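Local coordinates for protein 2-dehydro-3-deoxyphosphogluconate aldolase (Vibrio fischeri, PDB 3NZR) that belongs to the KDGP aldolase family of TIM-barrel proteins and is modelled as an assembly of two chains with magnesium ions, at residues K112-G117 against G157-K162; E174-A179 against M204-D209; G126-S131 against A142-E147. All coordinates share one frame; numbering follows the deposited sequence.

Contact 1 (K112-G117 against G157-K162); sequences KSIVNG and GGSSVK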
ATOM      1  N   LYS A 112     -14.584   9.111  -1.569  1.00 26.41           N
ATOM      2  CA  LYS A 112     -15.079  10.116  -0.659  1.00 26.14           C
ATOM      3  C   LYS A 112     -14.666   9.910   0.798  1.00 24.34           C
ATOM      4  O   LYS A 112     -14.336  10.867   1.487  1.00 22.37           O
ATOM      5  CB  LYS A 112     -16.606  10.157  -0.740  1.00 28.56           C
ATOM      6  CG  LYS A 112     -17.134  10.747  -2.059  1.00 34.47           C
ATOM      7  CD  LYS A 112     -18.670  10.714  -2.127  1.00 43.41           C
ATOM      8  CE  LYS A 112     -19.219  10.951  -3.539  1.00 48.45           C
ATOM      9  NZ  LYS A 112     -18.815  12.316  -3.962  1.00 51.10           N
ATOM     10  N   SER A 113     -14.731   8.676   1.290  1.00 21.61           N
ATOM     11  CA  SER A 113     -14.265   8.384   2.654  1.00 21.32           C
ATOM     12  C   SER A 113     -12.817   8.811   2.828  1.00 20.68           C
ATOM     13  O   SER A 113     -11.945   8.573   1.931  1.00 19.68           O
ATOM     14  CB  SER A 113     -14.356   6.931   3.013  1.00 21.85           C
ATOM     15  OG  SER A 113     -15.655   6.352   2.854  1.00 24.55           O
ATOM     16  N   ILE A 114     -12.555   9.440   3.972  1.00 19.53           N
ATOM     17  CA  ILE A 114     -11.212   9.867   4.332  1.00 17.36           C
ATOM     18  C   ILE A 114     -10.472   8.607   4.827  1.00 16.76           C
ATOM     19  O   ILE A 114     -10.938   7.949   5.731  1.00 16.89           O
ATOM     20  CB  ILE A 114     -11.260  10.935   5.435  1.00 19.19           C
ATOM     21  CG1 ILE A 114     -11.923  12.176   4.928  1.00 22.05           C
ATOM     22  CG2 ILE A 114      -9.812  11.297   5.914  1.00 16.56           C
ATOM     23  CD1 ILE A 114     -12.618  12.982   5.925  1.00 21.34           C
ATOM     24  N   VAL A 115      -9.362   8.239   4.211  1.00 14.66           N
ATOM     25  CA  VAL A 115      -8.522   7.142   4.701  1.00 14.24           C
ATOM     26  C   VAL A 115      -7.213   7.788   5.188  1.00 14.35           C
ATOM     27  O   VAL A 115      -6.413   8.302   4.359  1.00 13.99           O
ATOM     28  CB  VAL A 115      -8.210   6.123   3.639  1.00 15.18           C
ATOM     29  CG1 VAL A 115      -7.330   4.918   4.288  1.00 14.57           C
ATOM     30  CG2 VAL A 115      -9.514   5.507   3.043  1.00 14.20           C
ATOM     31  N   ASN A 116      -6.981   7.714   6.498  1.00 14.38           N
ATOM     32  CA  ASN A 116      -5.699   8.200   7.036  1.00 15.01           C
ATOM     33  C   ASN A 116      -4.619   7.158   7.030  1.00 14.43           C
ATOM     34  O   ASN A 116      -4.896   5.973   6.792  1.00 16.76           O
ATOM     35  CB  ASN A 116      -5.909   8.912   8.349  1.00 14.95           C
ATOM     36  CG  ASN A 116      -6.083   8.007   9.516  1.00 17.17           C
ATOM     37  OD1 ASN A 116      -5.571   6.853   9.557  1.00 18.15           O
ATOM     38  ND2 ASN A 116      -6.738   8.528  10.535  1.00 15.25           N
ATOM     39  N   GLY A 117      -3.379   7.553   7.137  1.00 13.66           N
ATOM     40  CA  GLY A 117      -2.250   6.604   7.227  1.00 15.46           C
ATOM     41  C   GLY A 117      -1.292   6.972   8.354  1.00 14.66           C
ATOM     42  O   GLY A 117      -0.773   8.107   8.417  1.00 17.50           O
ATOM     43  N   GLY A 157      -3.915   5.961  -2.344  1.00 16.56           N
ATOM     44  CA  GLY A 157      -5.310   6.325  -2.228  1.00 16.34           C
ATOM     45  C   GLY A 157      -5.653   6.960  -0.920  1.00 16.35           C
ATOM     46  O   GLY A 157      -6.808   7.139  -0.613  1.00 16.70           O
ATOM     47  N   GLY A 158      -4.640   7.340  -0.128  1.00 15.96           N
ATOM     48  CA  GLY A 158      -4.874   8.027   1.160  1.00 15.81           C
ATOM     49  C   GLY A 158      -5.294   9.480   1.036  1.00 16.22           C
ATOM     50  O   GLY A 158      -5.062  10.107   0.027  1.00 16.44           O
ATOM     51  N   SER A 159      -5.971   9.970   2.061  1.00 16.56           N
ATOM     52  CA  SER A 159      -6.445  11.333   2.198  1.00 16.55           C
ATOM     53  C   SER A 159      -5.605  12.217   3.105  1.00 17.05           C
ATOM     54  O   SER A 159      -5.576  13.404   2.943  1.00 17.64           O
ATOM     55  CB  SER A 159      -7.795  11.269   2.838  1.00 18.66           C
ATOM     56  OG  SER A 159      -8.577  10.315   2.184  1.00 17.15           O
ATOM     57  N   SER A 160      -4.958  11.590   4.094  1.00 17.16           N
ATOM     58  CA  SER A 160      -4.351  12.256   5.219  1.00 17.80           C
ATOM     59  C   SER A 160      -3.271  11.457   5.943  1.00 17.83           C
ATOM     60  O   SER A 160      -3.199  10.220   5.869  1.00 16.92           O
ATOM     61  CB  SER A 160      -5.427  12.669   6.221  1.00 19.05           C
ATOM     62  OG  SER A 160      -5.989  11.553   6.827  1.00 21.00           O
ATOM     63  N   VAL A 161      -2.352  12.219   6.540  1.00 17.27           N
ATOM     64  CA  VAL A 161      -1.379  11.777   7.467  1.00 17.28           C
ATOM     65  C   VAL A 161      -1.946  11.725   8.881  1.00 18.38           C
ATOM     66  O   VAL A 161      -2.372  12.794   9.418  1.00 19.12           O
ATOM     67  CB  VAL A 161      -0.203  12.782   7.480  1.00 17.15           C
ATOM     68  CG1 VAL A 161       0.689  12.440   8.684  1.00 20.32           C
ATOM     69  CG2 VAL A 161       0.622  12.611   6.147  1.00 21.06           C
ATOM     70  N   LYS A 162      -1.902  10.551   9.534  1.00 18.06           N
ATOM     71  CA  LYS A 162      -2.156  10.510  10.981  1.00 19.71           C
ATOM     72  C   LYS A 162      -0.786  10.409  11.676  1.00 19.15           C
ATOM     73  O   LYS A 162      -0.054   9.425  11.530  1.00 20.42           O
ATOM     74  CB  LYS A 162      -2.970   9.313  11.367  1.00 21.20           C
ATOM     75  CG  LYS A 162      -3.179   9.092  12.876  1.00 25.49           C
ATOM     76  CD  LYS A 162      -3.999   7.846  13.036  1.00 29.86           C
ATOM     77  CE  LYS A 162      -4.582   7.678  14.416  1.00 33.44           C
ATOM     78  NZ  LYS A 162      -5.274   6.339  14.420  1.00 39.14           N
TER
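V115 and S159 meet through two hydrogen bonds, and the pair illustrates how a serine hydroxyl can take the place of a backbone acceptor at the start of a parallel pairing. The amide N of S159 donates to V115 O at 2.9 Å, almost straight at 172°. Its own hydroxyl then turns back as acceptor, S159 OG accepting V115 N at 3.0 Å. Its torsion puts OG beside the S159 backbone N (chi1 -48°), on the side where V115 N comes up. Further along, regular parallel pairing takes over: G117 N donates to S160 O over 3.0 Å, and G117 O accepts K162 N at 2.9 Å, the latter donor standing above the carbonyl plane. Between these bonds N116 and S160 lie side by side on one face, with S160 OG close against N116 CB at 3.0 Å. Neither polar end depends on the other. E190 holds both, one carboxylate oxygen receiving S160 OG and the other N116 ND2, while N116 ND2 also reaches N95 OD1 and N116 OD1 accepts the backbone N-H of Q96. The extended chain of K162 passes the N116 amide, K162 CD lying 3.8 Å from N116 ND2, before NZ bonds to N95 OD1. Apolar contact is slight, I114 CG2 against S159 CB at 3.7 Å. G157, with positive phi, is the C-prime residue of the Schellman motif ending helix 146-155, which leads into strand 160-163. The paired strands belong to the parallel barrel sheet, where strand 93-94 flanks 114-119 and strand 188-191 flanks 160-163; helix 101-108 packs on V115, and its R105 also touches S159.

Contact 2 (E174-A179 against M204-D209); sequences EFACVA and MQIALD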
ATOM      1  N   GLU A 174       9.268  18.414  15.032  1.00 34.39           N
ATOM      2  CA  GLU A 174       8.983  17.403  14.018  1.00 32.33           C
ATOM      3  C   GLU A 174       7.587  17.642  13.412  1.00 28.72           C
ATOM      4  O   GLU A 174       7.412  17.524  12.215  1.00 27.19           O
ATOM      5  CB  GLU A 174       9.052  16.026  14.599  1.00 32.02           C
ATOM      6  CG  GLU A 174      10.456  15.590  14.958  1.00 36.84           C
ATOM      7  CD  GLU A 174      10.488  14.113  15.313  1.00 38.38           C
ATOM      8  OE1 GLU A 174      10.215  13.299  14.391  1.00 38.57           O
ATOM      9  OE2 GLU A 174      10.718  13.794  16.501  1.00 39.11           O
ATOM     10  N   PHE A 175       6.625  17.990  14.257  1.00 26.40           N
ATOM     11  CA  PHE A 175       5.247  18.185  13.840  1.00 26.00           C
ATOM     12  C   PHE A 175       5.150  19.366  12.938  1.00 26.30           C
ATOM     13  O   PHE A 175       4.501  19.306  11.911  1.00 25.34           O
ATOM     14  CB  PHE A 175       4.331  18.388  15.056  1.00 26.65           C
ATOM     15  CG  PHE A 175       2.895  18.709  14.715  1.00 28.12           C
ATOM     16  CD1 PHE A 175       2.085  17.771  14.067  1.00 23.94           C
ATOM     17  CD2 PHE A 175       2.320  19.911  15.081  1.00 28.38           C
ATOM     18  CE1 PHE A 175       0.780  18.048  13.794  1.00 24.01           C
ATOM     19  CE2 PHE A 175       0.955  20.181  14.814  1.00 28.56           C
ATOM     20  CZ  PHE A 175       0.187  19.225  14.177  1.00 23.44           C
ATOM     21  N   ALA A 176       5.777  20.487  13.331  1.00 27.40           N
ATOM     22  CA  ALA A 176       5.778  21.660  12.483  1.00 27.13           C
ATOM     23  C   ALA A 176       6.290  21.337  11.067  1.00 26.88           C
ATOM     24  O   ALA A 176       5.758  21.862  10.105  1.00 26.63           O
ATOM     25  CB  ALA A 176       6.603  22.801  13.102  1.00 28.73           C
ATOM     26  N   CYS A 177       7.300  20.479  10.935  1.00 27.26           N
ATOM     27  CA  CYS A 177       7.818  20.112   9.625  1.00 27.88           C
ATOM     28  C   CYS A 177       6.833  19.180   8.877  1.00 25.65           C
ATOM     29  O   CYS A 177       6.703  19.280   7.666  1.00 26.61           O
ATOM     30  CB  CYS A 177       9.135  19.405   9.777  1.00 30.34           C
ATOM     31  SG  CYS A 177       9.842  18.809   8.242  1.00 36.56           S
ATOM     32  N   VAL A 178       6.097  18.339   9.583  1.00 21.91           N
ATOM     33  CA  VAL A 178       5.072  17.523   8.902  1.00 20.87           C
ATOM     34  C   VAL A 178       3.934  18.354   8.357  1.00 20.72           C
ATOM     35  O   VAL A 178       3.453  18.126   7.226  1.00 20.61           O
ATOM     36  CB  VAL A 178       4.575  16.409   9.809  1.00 19.45           C
ATOM     37  CG1 VAL A 178       3.394  15.686   9.131  1.00 18.62           C
ATOM     38  CG2 VAL A 178       5.707  15.493  10.158  1.00 20.69           C
ATOM     39  N   ALA A 179       3.505  19.364   9.141  1.00 22.97           N
ATOM     40  CA  ALA A 179       2.448  20.286   8.745  1.00 23.26           C
ATOM     41  C   ALA A 179       2.918  21.044   7.518  1.00 26.64           C
ATOM     42  O   ALA A 179       2.150  21.171   6.577  1.00 26.45           O
ATOM     43  CB  ALA A 179       2.118  21.306   9.869  1.00 22.78           C
HETATM   44  N   MSE A 204      -3.005  23.193  17.297  1.00 27.51           N
HETATM   45  CA  MSE A 204      -3.756  23.571  16.064  1.00 28.55           C
HETATM   46  C   MSE A 204      -3.096  24.813  15.402  1.00 30.49           C
HETATM   47  O   MSE A 204      -2.911  24.842  14.185  1.00 28.62           O
HETATM   48  CB  MSE A 204      -5.220  23.905  16.344  1.00 29.04           C
HETATM   49  CG  MSE A 204      -6.041  22.746  16.826  1.00 28.43           C
HETATM   50 SE   MSE A 204      -5.960  21.291  15.465  0.80 33.65          SE
HETATM   51  CE  MSE A 204      -7.115  22.191  14.184  1.00 29.31           C
ATOM     52  N   GLN A 205      -2.715  25.815  16.206  1.00 31.23           N
ATOM     53  CA  GLN A 205      -2.079  26.998  15.593  1.00 33.04           C
ATOM     54  C   GLN A 205      -0.877  26.634  14.759  1.00 32.81           C
ATOM     55  O   GLN A 205      -0.550  27.342  13.863  1.00 35.36           O
ATOM     56  CB  GLN A 205      -1.678  28.042  16.634  1.00 34.01           C
ATOM     57  CG  GLN A 205      -1.457  29.454  16.104  1.00 35.81           C
ATOM     58  CD  GLN A 205      -2.702  29.978  15.442  1.00 37.38           C
ATOM     59  OE1 GLN A 205      -2.736  30.194  14.227  1.00 34.73           O
ATOM     60  NE2 GLN A 205      -3.745  30.176  16.244  1.00 37.15           N
ATOM     61  N   ILE A 206      -0.180  25.550  15.067  1.00 33.06           N
ATOM     62  CA  ILE A 206       1.010  25.192  14.290  1.00 33.11           C
ATOM     63  C   ILE A 206       0.606  24.759  12.886  1.00 32.48           C
ATOM     64  O   ILE A 206       1.188  25.169  11.912  1.00 33.59           O
ATOM     65  CB  ILE A 206       1.814  24.058  14.952  1.00 33.24           C
ATOM     66  CG1 ILE A 206       2.413  24.572  16.249  1.00 33.91           C
ATOM     67  CG2 ILE A 206       2.892  23.532  13.991  1.00 32.54           C
ATOM     68  CD1 ILE A 206       2.931  23.561  17.143  1.00 34.80           C
ATOM     69  N   ALA A 207      -0.420  23.932  12.803  1.00 31.01           N
ATOM     70  CA  ALA A 207      -0.888  23.384  11.554  1.00 30.66           C
ATOM     71  C   ALA A 207      -1.616  24.446  10.763  1.00 30.67           C
ATOM     72  O   ALA A 207      -1.520  24.497   9.565  1.00 31.19           O
ATOM     73  CB  ALA A 207      -1.849  22.181  11.848  1.00 27.84           C
ATOM     74  N   LEU A 208      -2.351  25.317  11.452  1.00 32.95           N
ATOM     75  CA  LEU A 208      -2.986  26.452  10.799  1.00 33.72           C
ATOM     76  C   LEU A 208      -1.978  27.455  10.184  1.00 35.09           C
ATOM     77  O   LEU A 208      -2.154  27.851   9.030  1.00 35.46           O
ATOM     78  CB  LEU A 208      -3.933  27.177  11.775  1.00 35.46           C
ATOM     79  CG  LEU A 208      -5.149  26.370  12.226  1.00 33.92           C
ATOM     80  CD1 LEU A 208      -5.807  27.059  13.381  1.00 39.00           C
ATOM     81  CD2 LEU A 208      -6.107  26.195  11.075  1.00 35.68           C
ATOM     82  N   ASP A 209      -0.930  27.802  10.922  1.00 35.10           N
ATOM     83  CA  ASP A 209       0.096  28.729  10.409  1.00 37.56           C
ATOM     84  C   ASP A 209       0.864  28.132   9.237  1.00 35.85           C
ATOM     85  O   ASP A 209       1.414  28.865   8.409  1.00 35.40           O
ATOM     86  CB  ASP A 209       1.152  29.078  11.468  1.00 39.52           C
ATOM     87  CG  ASP A 209       0.596  29.907  12.619  1.00 44.52           C
ATOM     88  OD1 ASP A 209      -0.415  30.625  12.417  1.00 47.82           O
ATOM     89  OD2 ASP A 209       1.195  29.844  13.721  1.00 48.34           O
TER
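I206 packs against F175 where two successive outer helices of the TIM barrel, 172-184 and 200-209, run side by side. Over the short segments their axes come within 8.9 Å and diverge by 34°, a parallel pairing in keeping with the repeated strand-helix pattern of the fold. The joint is purely apolar, with no hydrogen bond across it. Its centre is the CG2 methyl of I206, which stands 3.8 Å from F175 CD2 and just as near A176 CA, touching both of these consecutive residues. This branch lies anti to the backbone N of I206, turned toward the neighbouring helix. The F175 ring, carried out with CG anti to its own N (chi1 175°), approaches I206 obliquely and continues past it to A207, where F175 CZ comes to 4.3 Å from A207 CB. One turn further along helix 172-184, small residues permit close approach of the backbones: A179 CB rests 4.0 Å from A207 CA. Helix 172-184 lies on the barrel wall, with F175 and A179 both set on L189 of strand 188-191 and F175 also on Y163 of strand 160-163. M204 and L208, meanwhile, turn to L246 of helix 233-247.

Contact 3 (G126-S131 against A142-E147); sequences GMVKIS and AIVPVE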
ATOM      1  N   GLY A 126      11.870  16.023   9.787  1.00 36.11           N
ATOM      2  CA  GLY A 126      11.795  15.684   8.352  1.00 34.56           C
ATOM      3  C   GLY A 126      11.851  14.214   8.023  1.00 33.19           C
ATOM      4  O   GLY A 126      11.686  13.865   6.858  1.00 33.50           O
HETATM    5  N   MSE A 127      12.117  13.367   9.002  1.00 31.07           N
HETATM    6  CA  MSE A 127      12.100  11.956   8.773  1.00 30.73           C
HETATM    7  C   MSE A 127      10.978  11.294   9.560  1.00 27.91           C
HETATM    8  O   MSE A 127      10.728  11.645  10.745  1.00 27.05           O
HETATM    9  CB  MSE A 127      13.422  11.309   9.185  1.00 32.66           C
HETATM   10  CG  MSE A 127      14.651  11.888   8.497  1.00 39.42           C
HETATM   11 SE   MSE A 127      14.686  11.501   6.554  1.00 55.46          SE
HETATM   12  CE  MSE A 127      15.138   9.564   6.490  1.00 44.44           C
ATOM     13  N   VAL A 128      10.318  10.330   8.917  1.00 24.82           N
ATOM     14  CA  VAL A 128       9.167   9.672   9.544  1.00 22.46           C
ATOM     15  C   VAL A 128       9.225   8.168   9.405  1.00 22.03           C
ATOM     16  O   VAL A 128       9.773   7.647   8.418  1.00 21.89           O
ATOM     17  CB  VAL A 128       7.800  10.161   8.990  1.00 22.89           C
ATOM     18  CG1 VAL A 128       7.527  11.661   9.317  1.00 18.14           C
ATOM     19  CG2 VAL A 128       7.673   9.842   7.506  1.00 17.35           C
ATOM     20  N   LYS A 129       8.658   7.478  10.394  1.00 20.52           N
ATOM     21  CA  LYS A 129       8.632   6.007  10.433  1.00 20.53           C
ATOM     22  C   LYS A 129       7.331   5.514   9.743  1.00 19.93           C
ATOM     23  O   LYS A 129       6.240   5.943  10.125  1.00 19.04           O
ATOM     24  CB  LYS A 129       8.754   5.429  11.828  1.00 19.26           C
ATOM     25  CG  LYS A 129       8.498   3.934  11.953  1.00 24.55           C
ATOM     26  CD  LYS A 129       8.483   3.411  13.383  1.00 30.12           C
ATOM     27  CE  LYS A 129       7.918   1.918  13.475  1.00 32.05           C
ATOM     28  NZ  LYS A 129       8.128   1.390  14.849  1.00 32.89           N
ATOM     29  N   ILE A 130       7.460   4.632   8.764  1.00 17.81           N
ATOM     30  CA  ILE A 130       6.266   4.182   8.005  1.00 17.44           C
ATOM     31  C   ILE A 130       6.017   2.669   8.118  1.00 18.32           C
ATOM     32  O   ILE A 130       5.039   2.108   7.473  1.00 17.14           O
ATOM     33  CB  ILE A 130       6.352   4.551   6.510  1.00 17.94           C
ATOM     34  CG1 ILE A 130       7.614   3.965   5.880  1.00 17.19           C
ATOM     35  CG2 ILE A 130       6.369   6.107   6.320  1.00 16.14           C
ATOM     36  CD1 ILE A 130       7.657   4.068   4.375  1.00 20.35           C
ATOM     37  N   SER A 131       6.886   1.955   8.834  1.00 18.56           N
ATOM     38  CA  SER A 131       6.726   0.506   8.978  1.00 20.16           C
ATOM     39  C   SER A 131       5.760   0.230  10.161  1.00 20.84           C
ATOM     40  O   SER A 131       6.173  -0.360  11.206  1.00 20.79           O
ATOM     41  CB  SER A 131       8.080  -0.162   9.239  1.00 23.09           C
ATOM     42  OG  SER A 131       8.891   0.634  10.105  1.00 22.12           O
ATOM     43  N   ALA A 142      11.513   1.483   9.100  1.00 21.79           N
ATOM     44  CA  ALA A 142      11.647   2.108   7.803  1.00 21.02           C
ATOM     45  C   ALA A 142      11.437   3.574   8.015  1.00 21.83           C
ATOM     46  O   ALA A 142      10.323   3.992   8.336  1.00 22.42           O
ATOM     47  CB  ALA A 142      10.604   1.549   6.848  1.00 18.01           C
ATOM     48  N   ILE A 143      12.487   4.362   7.859  1.00 23.20           N
ATOM     49  CA  ILE A 143      12.444   5.796   8.176  1.00 24.36           C
ATOM     50  C   ILE A 143      12.713   6.534   6.887  1.00 24.32           C
ATOM     51  O   ILE A 143      13.729   6.274   6.193  1.00 25.03           O
ATOM     52  CB  ILE A 143      13.522   6.173   9.282  1.00 27.34           C
ATOM     53  CG1 ILE A 143      13.092   5.562  10.624  1.00 29.64           C
ATOM     54  CG2 ILE A 143      13.694   7.709   9.453  1.00 28.34           C
ATOM     55  CD1 ILE A 143      14.185   5.254  11.589  1.00 31.49           C
ATOM     56  N   VAL A 144      11.809   7.418   6.515  1.00 21.71           N
ATOM     57  CA  VAL A 144      11.871   8.008   5.204  1.00 21.46           C
ATOM     58  C   VAL A 144      11.538   9.484   5.245  1.00 22.77           C
ATOM     59  O   VAL A 144      10.974  10.012   6.235  1.00 22.31           O
ATOM     60  CB  VAL A 144      10.843   7.310   4.268  1.00 20.68           C
ATOM     61  CG1 VAL A 144      11.057   5.839   4.273  1.00 20.77           C
ATOM     62  CG2 VAL A 144       9.418   7.678   4.732  1.00 18.32           C
ATOM     63  N   PRO A 145      11.834  10.172   4.149  1.00 24.48           N
ATOM     64  CA  PRO A 145      11.564  11.588   4.141  1.00 25.47           C
ATOM     65  C   PRO A 145      10.048  11.846   4.205  1.00 24.63           C
ATOM     66  O   PRO A 145       9.276  11.125   3.537  1.00 24.04           O
ATOM     67  CB  PRO A 145      12.127  12.022   2.778  1.00 26.42           C
ATOM     68  CG  PRO A 145      13.117  11.087   2.460  1.00 26.74           C
ATOM     69  CD  PRO A 145      12.597   9.763   2.945  1.00 25.68           C
ATOM     70  N   VAL A 146       9.625  12.832   4.986  1.00 23.91           N
ATOM     71  CA  VAL A 146       8.199  13.084   5.161  1.00 23.50           C
ATOM     72  C   VAL A 146       7.526  13.382   3.797  1.00 23.96           C
ATOM     73  O   VAL A 146       6.399  12.901   3.492  1.00 20.55           O
ATOM     74  CB  VAL A 146       7.891  14.202   6.258  1.00 24.47           C
ATOM     75  CG1 VAL A 146       8.386  15.521   5.881  1.00 24.32           C
ATOM     76  CG2 VAL A 146       6.350  14.254   6.517  1.00 24.20           C
ATOM     77  N   GLU A 147       8.241  14.117   2.949  1.00 23.44           N
ATOM     78  CA  GLU A 147       7.713  14.383   1.610  1.00 24.66           C
ATOM     79  C   GLU A 147       7.382  13.108   0.866  1.00 22.29           C
ATOM     80  O   GLU A 147       6.349  13.026   0.188  1.00 22.19           O
ATOM     81  CB  GLU A 147       8.701  15.250   0.795  1.00 27.56           C
ATOM     82  CG  GLU A 147       9.027  16.646   1.465  1.00 34.12           C
ATOM     83  CD  GLU A 147      10.222  16.655   2.510  1.00 40.15           C
ATOM     84  OE1 GLU A 147      10.711  15.566   2.947  1.00 33.90           O
ATOM     85  OE2 GLU A 147      10.664  17.793   2.908  1.00 47.57           O
TER
HETATM   86  O   HOH W   1      12.474  15.391   4.870  1.00 31.34           O
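V128 and V144 form the hydrogen-bonded pair of a short antiparallel ribbon, exchanging two backbone bonds. V128 N donates to V144 O at 2.8 Å, in the carbonyl plane, and V144 N donates back to V128 O, also at 2.8 Å. Their side chains share a face and cross obliquely, V128 CG2 lying 3.9 Å from V144 CG2, while the other V128 branch, CG1, extends to V146. I130 meets V144 at about a right angle; with its CG1 between backbone N and carbonyl carbon (chi1 57°), both CG2 and CD1 bear on the valine's methyls. This two-stranded ribbon, an excursion between barrel strand 114-119 and helix 146-155, forms its own small sheet beside the end of strand 114-119, with V128 and I130 resting on I119. A142 is gripped at both polar backbone atoms: its O accepts I130 N, and its N donates to S131 OG over 2.9 Å at a nearly linear 171°. A142 CB then lies against S131 and, 4.0 Å away, I130 CG1. On the face opposite the valines, the bent selenomethionine M127 crosses I143, with M127 CB 3.6 Å from I143 CG2. Past the N-cap residue P145, V146 N donates to G126 O, and a water hydrogen-bonded to the same carbonyl also donates to E147 OE1. The second subunit packs alongside, its V144 on A142, its T148 on S131 and its M152 on I130.

The three contacts lie at similar spacing, with centres about 18 Å apart for contacts 1 and 2 and about 17 Å for each other pair. Contact 1 joins neighbouring strands of the barrel wall; contact 2 joins two helices outside it. They touch where V161 of strand 160-163 packs on V178 of helix 172-184, the next element in the chain. Contact 3 falls entirely within the chain between the two segments of contact 1, whereas contact 2 follows later. The ribbon of contact 3 also meets helix 172-184, V146 against V178 and G126 against C177. One helix thus links barrel wall, outer layer and the ribbon at the subunit interface.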